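Local structure of protection of telomeres protein poz1 (Schizosaccharomyces pombe, 5WE0) at residues A[50-53]-A[54-58]; A[88-92]-A[93-97]; A[205-208]-A[209-213]. The protein binds telomeric DNA and negatively regulates telomerase and telomere length in fission yeast. All blocks are in the same frame, centred on the assembly; numbering follows the deposited sequence.

Contact 1: A[50-53]-A[54-58]; sequences EKMP and IFMDI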
ATOM      1  N   GLU A  50      -7.301 -13.043 -13.154  1.00 46.09           N
ATOM      2  CA  GLU A  50      -7.701 -13.549 -11.860  1.00 45.30           C
ATOM      3  C   GLU A  50      -7.567 -12.439 -10.828  1.00 46.63           C
ATOM      4  O   GLU A  50      -6.783 -11.496 -10.988  1.00 49.91           O
ATOM      5  CB  GLU A  50      -6.843 -14.749 -11.467  1.00 47.92           C
ATOM      6  CG  GLU A  50      -7.125 -15.996 -12.294  1.00 52.05           C
ATOM      7  CD  GLU A  50      -8.540 -16.523 -12.088  1.00 56.71           C
ATOM      8  OE1 GLU A  50      -8.958 -16.683 -10.912  1.00 52.15           O
ATOM      9  OE2 GLU A  50      -9.220 -16.798 -13.105  1.00 57.20           O
ATOM     10  N   LYS A  51      -8.348 -12.552  -9.766  1.00 47.90           N
ATOM     11  CA  LYS A  51      -8.288 -11.585  -8.682  1.00 49.16           C
ATOM     12  C   LYS A  51      -7.044 -11.834  -7.832  1.00 50.17           C
ATOM     13  O   LYS A  51      -6.697 -12.980  -7.517  1.00 47.41           O
ATOM     14  CB  LYS A  51      -9.560 -11.675  -7.824  1.00 52.57           C
ATOM     15  CG  LYS A  51      -9.658 -10.637  -6.710  1.00 59.58           C
ATOM     16  CD  LYS A  51     -10.835 -10.902  -5.755  1.00 62.54           C
ATOM     17  CE  LYS A  51     -10.331 -11.261  -4.341  1.00 61.94           C
ATOM     18  NZ  LYS A  51      -9.807 -10.076  -3.572  1.00 58.21           N
ATOM     19  N   MET A  52      -6.370 -10.759  -7.477  1.00 40.37           N
ATOM     20  CA  MET A  52      -5.233 -10.844  -6.577  1.00 42.17           C
ATOM     21  C   MET A  52      -5.732 -11.192  -5.177  1.00 43.03           C
ATOM     22  O   MET A  52      -6.576 -10.465  -4.638  1.00 41.23           O
ATOM     23  CB  MET A  52      -4.478  -9.509  -6.572  1.00 36.14           C
ATOM     24  CG  MET A  52      -3.302  -9.439  -5.637  1.00 36.83           C
ATOM     25  SD  MET A  52      -1.870 -10.403  -6.187  1.00 47.94           S
ATOM     26  CE  MET A  52      -1.520  -9.659  -7.785  1.00 31.46           C
ATOM     27  N   PRO A  53      -5.273 -12.288  -4.567  1.00 41.18           N
ATOM     28  CA  PRO A  53      -5.670 -12.580  -3.179  1.00 40.43           C
ATOM     29  C   PRO A  53      -5.222 -11.456  -2.248  1.00 38.62           C
ATOM     30  O   PRO A  53      -4.182 -10.833  -2.443  1.00 37.39           O
ATOM     31  CB  PRO A  53      -4.928 -13.892  -2.860  1.00 37.85           C
ATOM     32  CG  PRO A  53      -4.559 -14.483  -4.182  1.00 37.83           C
ATOM     33  CD  PRO A  53      -4.374 -13.317  -5.124  1.00 40.39           C
ATOM     34  N   ILE A  54      -6.013 -11.206  -1.210  1.00 38.27           N
ATOM     35  CA  ILE A  54      -5.746 -10.039  -0.382  1.00 35.50           C
ATOM     36  C   ILE A  54      -4.417 -10.178   0.367  1.00 37.07           C
ATOM     37  O   ILE A  54      -3.736  -9.167   0.630  1.00 30.40           O
ATOM     38  CB  ILE A  54      -6.938  -9.795   0.564  1.00 39.31           C
ATOM     39  CG1 ILE A  54      -7.061  -8.312   0.867  1.00 38.88           C
ATOM     40  CG2 ILE A  54      -6.798 -10.577   1.853  1.00 41.07           C
ATOM     41  CD1 ILE A  54      -7.318  -7.495  -0.428  1.00 41.12           C
ATOM     42  N   PHE A  55      -3.997 -11.415   0.691  1.00 30.34           N
ATOM     43  CA  PHE A  55      -2.727 -11.578   1.402  1.00 33.72           C
ATOM     44  C   PHE A  55      -1.555 -11.079   0.552  1.00 32.39           C
ATOM     45  O   PHE A  55      -0.551 -10.603   1.095  1.00 29.80           O
ATOM     46  CB  PHE A  55      -2.514 -13.048   1.826  1.00 31.28           C
ATOM     47  CG  PHE A  55      -1.989 -13.946   0.718  1.00 32.19           C
ATOM     48  CD1 PHE A  55      -0.613 -14.074   0.493  1.00 32.16           C
ATOM     49  CD2 PHE A  55      -2.868 -14.676  -0.081  1.00 33.24           C
ATOM     50  CE1 PHE A  55      -0.123 -14.906  -0.540  1.00 32.15           C
ATOM     51  CE2 PHE A  55      -2.392 -15.507  -1.118  1.00 35.31           C
ATOM     52  CZ  PHE A  55      -1.017 -15.606  -1.353  1.00 34.55           C
ATOM     53  N   MET A  56      -1.691 -11.125  -0.778  1.00 31.72           N
ATOM     54  CA  MET A  56      -0.632 -10.632  -1.653  1.00 31.51           C
ATOM     55  C   MET A  56      -0.541  -9.107  -1.638  1.00 31.53           C
ATOM     56  O   MET A  56       0.565  -8.556  -1.568  1.00 28.05           O
ATOM     57  CB  MET A  56      -0.853 -11.120  -3.090  1.00 30.94           C
ATOM     58  CG  MET A  56      -0.781 -12.648  -3.253  1.00 38.44           C
ATOM     59  SD  MET A  56       0.924 -13.166  -3.556  1.00 45.34           S
ATOM     60  CE  MET A  56       1.132 -12.706  -5.288  1.00 36.52           C
ATOM     61  N   ASP A  57      -1.681  -8.409  -1.730  1.00 27.81           N
ATOM     62  CA  ASP A  57      -1.676  -6.948  -1.610  1.00 27.75           C
ATOM     63  C   ASP A  57      -1.111  -6.491  -0.272  1.00 27.78           C
ATOM     64  O   ASP A  57      -0.365  -5.507  -0.213  1.00 26.74           O
ATOM     65  CB  ASP A  57      -3.086  -6.386  -1.804  1.00 28.76           C
ATOM     66  CG  ASP A  57      -3.506  -6.345  -3.269  1.00 34.39           C
ATOM     67  OD1 ASP A  57      -2.618  -6.334  -4.149  1.00 37.83           O
ATOM     68  OD2 ASP A  57      -4.715  -6.284  -3.539  1.00 40.23           O
ATOM     69  N   ILE A  58      -1.461  -7.191   0.813  1.00 30.10           N
ATOM     70  CA  ILE A  58      -0.983  -6.822   2.144  1.00 31.52           C
ATOM     71  C   ILE A  58       0.525  -6.963   2.219  1.00 25.61           C
ATOM     72  O   ILE A  58       1.214  -6.101   2.774  1.00 26.28           O
ATOM     73  CB  ILE A  58      -1.686  -7.670   3.229  1.00 27.19           C
ATOM     74  CG1 ILE A  58      -3.139  -7.228   3.394  1.00 26.59           C
ATOM     75  CG2 ILE A  58      -0.956  -7.592   4.559  1.00 26.47           C
ATOM     76  CD1 ILE A  58      -3.949  -8.151   4.282  1.00 27.75           C
TER
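The thioether sulfur of Met52 sits against the root of the Met56 side chain, with SD of Met52 3.3 Å from CB of Met56. The two methionines cross at about a right angle. Met52 has CG anti to its own backbone N (chi1 178°). Its chain then bends at the next two torsions, which carries the sulfur to the start of the helix. Pro53 extends the apolar patch to Phe55. Its CB lies 3.5 Å from CE2 of Phe55, and proline and ring lie alongside each other, pointing the same way. CG of Met56 covers one face of the Phe55 ring near its rim. Leu11, Leu14 and Phe18 of helix 2-18 pack around Pro53 and Met56.

Asp57 marks the passage to polar ground. Its OD1 comes 3.5 Å from CG of Met52, so a carboxylate oxygen rests on a methylene. Met56 N donates to Pro53 O at 3.0 Å. This bond is bent, with an N-H...O angle of 138°. At the outer edge Lys51 NZ makes a weak bond of 3.4 Å to Met52 O and a salt bridge to Glu109 of helix 93-115. The arrangement is that of a helix N-terminus, with Pro53 as the N-cap residue at the buried start of helix 54-64.

Contact 2: A[88-92]-A[93-97]; sequences QILWE and YSLIS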
ATOM      1  N   GLN A  88      13.988   3.415   3.254  1.00 46.89           N
ATOM      2  CA  GLN A  88      14.213   3.034   1.871  1.00 46.48           C
ATOM      3  C   GLN A  88      12.881   2.770   1.159  1.00 40.84           C
ATOM      4  O   GLN A  88      12.626   1.685   0.634  1.00 38.59           O
ATOM      5  CB  GLN A  88      15.138   1.810   1.792  1.00 55.30           C
ATOM      6  CG  GLN A  88      16.554   1.965   2.387  1.00 51.86           C
ATOM      7  CD  GLN A  88      17.446   0.744   2.074  1.00 57.78           C
ATOM      8  OE1 GLN A  88      17.397  -0.282   2.761  1.00 48.50           O
ATOM      9  NE2 GLN A  88      18.250   0.854   1.011  1.00 59.19           N
ATOM     10  N   ILE A  89      12.008   3.778   1.180  1.00 36.32           N
ATOM     11  CA  ILE A  89      10.819   3.774   0.341  1.00 30.84           C
ATOM     12  C   ILE A  89      11.186   4.381  -1.003  1.00 30.11           C
ATOM     13  O   ILE A  89      11.844   5.428  -1.064  1.00 29.97           O
ATOM     14  CB  ILE A  89       9.655   4.534   1.007  1.00 30.83           C
ATOM     15  CG1 ILE A  89       9.308   3.896   2.365  1.00 28.13           C
ATOM     16  CG2 ILE A  89       8.439   4.568   0.076  1.00 27.37           C
ATOM     17  CD1 ILE A  89       8.452   4.743   3.233  1.00 29.08           C
ATOM     18  N   LEU A  90      10.789   3.703  -2.079  1.00 28.56           N
ATOM     19  CA  LEU A  90      10.980   4.179  -3.443  1.00 26.68           C
ATOM     20  C   LEU A  90       9.787   5.059  -3.820  1.00 30.53           C
ATOM     21  O   LEU A  90       8.724   4.561  -4.202  1.00 29.88           O
ATOM     22  CB  LEU A  90      11.133   2.997  -4.399  1.00 26.89           C
ATOM     23  CG  LEU A  90      11.252   3.373  -5.887  1.00 34.60           C
ATOM     24  CD1 LEU A  90      12.434   4.341  -6.141  1.00 27.56           C
ATOM     25  CD2 LEU A  90      11.349   2.147  -6.778  1.00 30.28           C
ATOM     26  N   TRP A  91       9.950   6.374  -3.702  1.00 28.28           N
ATOM     27  CA  TRP A  91       8.907   7.301  -4.123  1.00 26.77           C
ATOM     28  C   TRP A  91       9.050   7.464  -5.628  1.00 30.82           C
ATOM     29  O   TRP A  91       9.776   8.319  -6.134  1.00 36.65           O
ATOM     30  CB  TRP A  91       9.011   8.626  -3.378  1.00 25.91           C
ATOM     31  CG  TRP A  91       8.804   8.437  -1.918  1.00 27.14           C
ATOM     32  CD1 TRP A  91       9.770   8.372  -0.960  1.00 24.96           C
ATOM     33  CD2 TRP A  91       7.547   8.266  -1.238  1.00 26.26           C
ATOM     34  NE1 TRP A  91       9.197   8.182   0.272  1.00 28.35           N
ATOM     35  CE2 TRP A  91       7.833   8.109   0.129  1.00 27.67           C
ATOM     36  CE3 TRP A  91       6.209   8.240  -1.658  1.00 26.07           C
ATOM     37  CZ2 TRP A  91       6.832   7.908   1.085  1.00 24.53           C
ATOM     38  CZ3 TRP A  91       5.222   8.064  -0.714  1.00 23.58           C
ATOM     39  CH2 TRP A  91       5.541   7.892   0.648  1.00 25.76           C
ATOM     40  N   GLU A  92       8.381   6.599  -6.358  1.00 29.67           N
ATOM     41  CA  GLU A  92       8.306   6.714  -7.800  1.00 33.55           C
ATOM     42  C   GLU A  92       6.819   6.706  -8.131  1.00 33.94           C
ATOM     43  O   GLU A  92       6.059   5.910  -7.567  1.00 31.25           O
ATOM     44  CB  GLU A  92       9.075   5.562  -8.490  1.00 29.86           C
ATOM     45  CG  GLU A  92       9.181   5.709 -10.016  1.00 41.99           C
ATOM     46  CD  GLU A  92       8.018   5.102 -10.802  1.00 50.48           C
ATOM     47  OE1 GLU A  92       7.683   3.912 -10.557  1.00 50.75           O
ATOM     48  OE2 GLU A  92       7.420   5.835 -11.655  1.00 47.90           O
ATOM     49  N   TYR A  93       6.407   7.629  -9.002  1.00 34.95           N
ATOM     50  CA  TYR A  93       4.984   7.885  -9.246  1.00 33.89           C
ATOM     51  C   TYR A  93       4.222   6.606  -9.578  1.00 36.65           C
ATOM     52  O   TYR A  93       3.160   6.329  -9.003  1.00 34.13           O
ATOM     53  CB  TYR A  93       4.836   8.900 -10.383  1.00 35.52           C
ATOM     54  CG  TYR A  93       3.561   8.748 -11.119  1.00 43.75           C
ATOM     55  CD1 TYR A  93       2.335   9.034 -10.482  1.00 50.08           C
ATOM     56  CD2 TYR A  93       3.547   8.268 -12.438  1.00 46.12           C
ATOM     57  CE1 TYR A  93       1.124   8.863 -11.138  1.00 52.04           C
ATOM     58  CE2 TYR A  93       2.332   8.090 -13.108  1.00 61.42           C
ATOM     59  CZ  TYR A  93       1.122   8.394 -12.445  1.00 59.58           C
ATOM     60  OH  TYR A  93      -0.094   8.233 -13.070  1.00 64.40           O
ATOM     61  N   SER A  94       4.751   5.817 -10.518  1.00 38.00           N
ATOM     62  CA  SER A  94       4.034   4.644 -10.998  1.00 36.98           C
ATOM     63  C   SER A  94       3.874   3.605  -9.887  1.00 36.56           C
ATOM     64  O   SER A  94       2.773   3.079  -9.668  1.00 36.33           O
ATOM     65  CB  SER A  94       4.763   4.060 -12.205  1.00 35.68           C
ATOM     66  OG  SER A  94       4.093   2.915 -12.697  1.00 46.07           O
ATOM     67  N   LEU A  95       4.958   3.332  -9.147  1.00 33.34           N
ATOM     68  CA  LEU A  95       4.909   2.369  -8.051  1.00 31.20           C
ATOM     69  C   LEU A  95       3.934   2.815  -6.968  1.00 31.16           C
ATOM     70  O   LEU A  95       3.104   2.023  -6.504  1.00 29.26           O
ATOM     71  CB  LEU A  95       6.311   2.171  -7.465  1.00 29.83           C
ATOM     72  CG  LEU A  95       6.446   1.381  -6.158  1.00 33.88           C
ATOM     73  CD1 LEU A  95       6.118  -0.095  -6.356  1.00 34.15           C
ATOM     74  CD2 LEU A  95       7.836   1.551  -5.531  1.00 31.86           C
ATOM     75  N   ILE A  96       4.034   4.078  -6.534  1.00 31.38           N
ATOM     76  CA  ILE A  96       3.190   4.554  -5.441  1.00 26.88           C
ATOM     77  C   ILE A  96       1.724   4.599  -5.870  1.00 27.39           C
ATOM     78  O   ILE A  96       0.821   4.320  -5.079  1.00 29.22           O
ATOM     79  CB  ILE A  96       3.677   5.931  -4.951  1.00 27.81           C
ATOM     80  CG1 ILE A  96       5.095   5.839  -4.356  1.00 28.07           C
ATOM     81  CG2 ILE A  96       2.684   6.495  -3.931  1.00 27.86           C
ATOM     82  CD1 ILE A  96       5.241   4.801  -3.207  1.00 28.15           C
ATOM     83  N   SER A  97       1.462   4.927  -7.119  1.00 29.04           N
ATOM     84  CA  SER A  97       0.094   4.880  -7.615  1.00 27.57           C
ATOM     85  C   SER A  97      -0.461   3.454  -7.559  1.00 29.09           C
ATOM     86  O   SER A  97      -1.623   3.249  -7.182  1.00 27.87           O
ATOM     87  CB  SER A  97       0.063   5.447  -9.036  1.00 29.41           C
ATOM     88  OG  SER A  97      -1.244   5.743  -9.447  1.00 43.39           O
TER
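Glu92 caps the helix that it precedes, and it does so with both carboxylate oxygens. OE2 of Glu92 accepts from Ser94 N at 2.9 Å, and OE1 of Glu92 accepts from Leu95 N at 3.1 Å. Both donors come from well above the carboxylate plane, by more than 50°. The chain of Glu92 leaves with CG anti to the backbone N, then turns sharply at chi2 (-88°), and this folds the acid back to the N-H groups of Ser94 and Leu95. Two bonds therefore fix its rotation. The negative group at a helix N-terminus probably gains from the helix dipole. Outside these two segments, OE1 of Glu92 also forms a salt bridge with a basic side chain of another protein's chain.

The main chain adds a third link. Ile96 N meets Glu92 O at 2.9 Å in a nearly straight bond of 173°. The apolar contacts flank it. CE3 of Trp91 lies 3.8 Å from CG1 of Ile96, and the two side chains cross at a slant. Met152 of helix 130-157 and Phe65 also touch Ile96. CD2 of Leu95 packs 3.8 Å from CB of Leu90 and 3.4 Å from Leu90 O. Trp91 is the centre of an inverse gamma turn closed by a weak bond. Glu92 as N-cap, with Trp91 before it packed on Ile96, makes a hydrophobic staple at the start of helix 93-115.

Contact 3: A[205-208]-A[209-213]; sequences KKMP and WSKFN
A short turn joins helix 193-206 to helix 209-230, and this surface contact runs from the end of the first helix into the first turn of the second. Met207 is the main apolar piece. Its CG lies 3.3 Å from CZ of Phe212 and equally near CE2, so the methylene presses on the outer end of the ring. The two side chains cross at about a right angle. The sulfur follows: SD of Met207 is 5.2 Å from the Phe212 ring centre and 60° off the ring normal, an oblique Met-aromatic contact. The Met207 chain bends at chi2 (78°) and again at chi3, and its methyl group swings over to Lys211. There CE of Met207 is only 3.3 Å from CD of Lys211, tighter than usual for two carbons, so the exact fit is uncertain.

The polar part is small. Lys211 N donates to Pro208 O at 3.1 Å. The N-H...O angle is 142°. Pro208 O also lies 3.8 Å from CD2 of Phe212. On the outer side of the turn, CG of Pro208 meets OG of Ser210 at 3.9 Å.

Phe212 is buried and also touches Cys143 of helix 130-157, while its CB covers part of one face of the Trp209 ring. Replacing Phe212 with a serine would probably open a gap beside Met207, leave its sulfur without an aromatic partner and let the thioether turn more freely. Apolar side chains of another protein's chain pack on Met207, Lys211 and Phe212. The chemistry thus implies, across these residues, mainly apolar side-chain contacts, with one bent main-chain bond at the start of the second helix.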
ATOM      1  N   LYS A 205       8.358  18.496   8.386  1.00 50.67           N
ATOM      2  CA  LYS A 205       8.544  18.598   9.831  1.00 53.38           C
ATOM      3  C   LYS A 205       7.203  18.618  10.562  1.00 52.11           C
ATOM      4  O   LYS A 205       7.071  18.030  11.643  1.00 51.62           O
ATOM      5  CB  LYS A 205       9.381  19.837  10.170  1.00 52.73           C
ATOM      6  CG  LYS A 205      10.894  19.640   9.942  1.00 53.18           C
ATOM      7  CD  LYS A 205      11.523  18.755  11.036  1.00 55.20           C
ATOM      8  CE  LYS A 205      13.014  18.486  10.793  1.00 62.96           C
ATOM      9  NZ  LYS A 205      13.774  19.685  10.293  1.00 63.29           N
ATOM     10  N   LYS A 206       6.194  19.275   9.983  1.00 49.21           N
ATOM     11  CA  LYS A 206       4.846  19.304  10.553  1.00 51.24           C
ATOM     12  C   LYS A 206       4.175  17.933  10.574  1.00 55.72           C
ATOM     13  O   LYS A 206       3.147  17.768  11.240  1.00 58.04           O
ATOM     14  CB  LYS A 206       3.966  20.271   9.752  1.00 50.97           C
ATOM     15  CG  LYS A 206       3.622  21.580  10.446  1.00 59.37           C
ATOM     16  CD  LYS A 206       2.977  22.580   9.468  1.00 57.56           C
ATOM     17  CE  LYS A 206       3.975  23.661   9.050  1.00 59.78           C
ATOM     18  NZ  LYS A 206       3.652  24.315   7.738  1.00 62.11           N
ATOM     19  N   MET A 207       4.722  16.955   9.859  1.00 57.07           N
ATOM     20  CA  MET A 207       3.995  15.726   9.595  1.00 49.75           C
ATOM     21  C   MET A 207       4.977  14.623   9.198  1.00 44.01           C
ATOM     22  O   MET A 207       4.974  14.167   8.046  1.00 40.47           O
ATOM     23  CB  MET A 207       2.950  15.975   8.504  1.00 52.75           C
ATOM     24  CG  MET A 207       1.811  14.983   8.588  1.00 66.22           C
ATOM     25  SD  MET A 207       0.605  15.349   9.883  1.00 73.03           S
ATOM     26  CE  MET A 207       1.302  14.489  11.293  1.00 54.73           C
ATOM     27  N   PRO A 208       5.832  14.178  10.122  1.00 39.66           N
ATOM     28  CA  PRO A 208       6.965  13.327   9.731  1.00 37.63           C
ATOM     29  C   PRO A 208       6.501  11.973   9.240  1.00 34.62           C
ATOM     30  O   PRO A 208       5.423  11.492   9.595  1.00 33.71           O
ATOM     31  CB  PRO A 208       7.791  13.203  11.020  1.00 37.23           C
ATOM     32  CG  PRO A 208       6.802  13.449  12.115  1.00 41.52           C
ATOM     33  CD  PRO A 208       5.834  14.469  11.566  1.00 39.16           C
ATOM     34  N   TRP A 209       7.334  11.353   8.401  1.00 30.05           N
ATOM     35  CA  TRP A 209       6.941  10.063   7.857  1.00 30.11           C
ATOM     36  C   TRP A 209       6.723   9.021   8.950  1.00 32.19           C
ATOM     37  O   TRP A 209       5.914   8.103   8.768  1.00 31.26           O
ATOM     38  CB  TRP A 209       7.962   9.546   6.842  1.00 31.82           C
ATOM     39  CG  TRP A 209       7.504   8.239   6.336  1.00 30.69           C
ATOM     40  CD1 TRP A 209       8.002   7.011   6.658  1.00 33.25           C
ATOM     41  CD2 TRP A 209       6.362   8.008   5.498  1.00 28.51           C
ATOM     42  NE1 TRP A 209       7.255   6.020   6.046  1.00 34.07           N
ATOM     43  CE2 TRP A 209       6.243   6.605   5.328  1.00 32.78           C
ATOM     44  CE3 TRP A 209       5.435   8.846   4.870  1.00 26.61           C
ATOM     45  CZ2 TRP A 209       5.235   6.023   4.540  1.00 27.29           C
ATOM     46  CZ3 TRP A 209       4.424   8.261   4.090  1.00 26.51           C
ATOM     47  CH2 TRP A 209       4.348   6.869   3.925  1.00 25.44           C
ATOM     48  N   SER A 210       7.397   9.156  10.099  1.00 31.12           N
ATOM     49  CA  SER A 210       7.247   8.158  11.156  1.00 33.42           C
ATOM     50  C   SER A 210       5.792   8.022  11.610  1.00 30.97           C
ATOM     51  O   SER A 210       5.380   6.937  12.021  1.00 30.60           O
ATOM     52  CB  SER A 210       8.115   8.504  12.364  1.00 28.89           C
ATOM     53  OG  SER A 210       7.738   9.768  12.875  1.00 36.38           O
ATOM     54  N   LYS A 211       5.018   9.118  11.580  1.00 31.04           N
ATOM     55  CA  LYS A 211       3.611   9.045  11.955  1.00 32.23           C
ATOM     56  C   LYS A 211       2.820   8.192  10.967  1.00 30.69           C
ATOM     57  O   LYS A 211       1.957   7.400  11.368  1.00 31.64           O
ATOM     58  CB  LYS A 211       2.984  10.435  12.041  1.00 37.74           C
ATOM     59  CG  LYS A 211       1.512  10.274  12.454  1.00 47.46           C
ATOM     60  CD  LYS A 211       0.573  11.456  12.285  1.00 51.50           C
ATOM     61  CE  LYS A 211      -0.853  11.070  12.797  1.00 53.40           C
ATOM     62  NZ  LYS A 211      -0.901  10.169  14.032  1.00 45.67           N
ATOM     63  N   PHE A 212       3.079   8.362   9.665  1.00 31.38           N
ATOM     64  CA  PHE A 212       2.350   7.591   8.666  1.00 27.29           C
ATOM     65  C   PHE A 212       2.824   6.162   8.611  1.00 27.78           C
ATOM     66  O   PHE A 212       2.035   5.269   8.310  1.00 30.55           O
ATOM     67  CB  PHE A 212       2.466   8.249   7.308  1.00 29.71           C
ATOM     68  CG  PHE A 212       1.885   9.609   7.297  1.00 31.03           C
ATOM     69  CD1 PHE A 212       0.522   9.780   7.516  1.00 33.42           C
ATOM     70  CD2 PHE A 212       2.686  10.717   7.142  1.00 31.02           C
ATOM     71  CE1 PHE A 212      -0.035  11.038   7.552  1.00 35.95           C
ATOM     72  CE2 PHE A 212       2.138  11.984   7.167  1.00 35.99           C
ATOM     73  CZ  PHE A 212       0.770  12.145   7.370  1.00 36.69           C
ATOM     74  N   ASN A 213       4.093   5.919   8.925  1.00 31.12           N
ATOM     75  CA  ASN A 213       4.550   4.544   9.082  1.00 29.81           C
ATOM     76  C   ASN A 213       3.754   3.836  10.176  1.00 26.53           C
ATOM     77  O   ASN A 213       3.316   2.695  10.002  1.00 27.07           O
ATOM     78  CB  ASN A 213       6.048   4.535   9.400  1.00 30.83           C
ATOM     79  CG  ASN A 213       6.573   3.157   9.689  1.00 34.02           C
ATOM     80  OD1 ASN A 213       6.756   2.346   8.784  1.00 35.50           O
ATOM     81  ND2 ASN A 213       6.814   2.875  10.959  1.00 39.69           N
TER

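All three contacts lie where a new helix begins, and burial falls from contact 1 through contact 2 to contact 3. Contact 1 is in the core, contact 2 is partly buried and contact 3 is at the surface. Contacts 1 and 3 use proline and methionine before the helix, with one bent main-chain bond each. Contact 2 relies on an acidic cap. Helix 93-115 starts in contact 2 and packs on contact 1 further along, through Asp57 and Ile54, among others. Contacts 2 and 3 touch directly: CH2 of Trp91 lies 3.6 Å from CH2 of Trp209, the rings edge-to-face. Contacts 1 and 3 lie on opposite sides of the chain's centre.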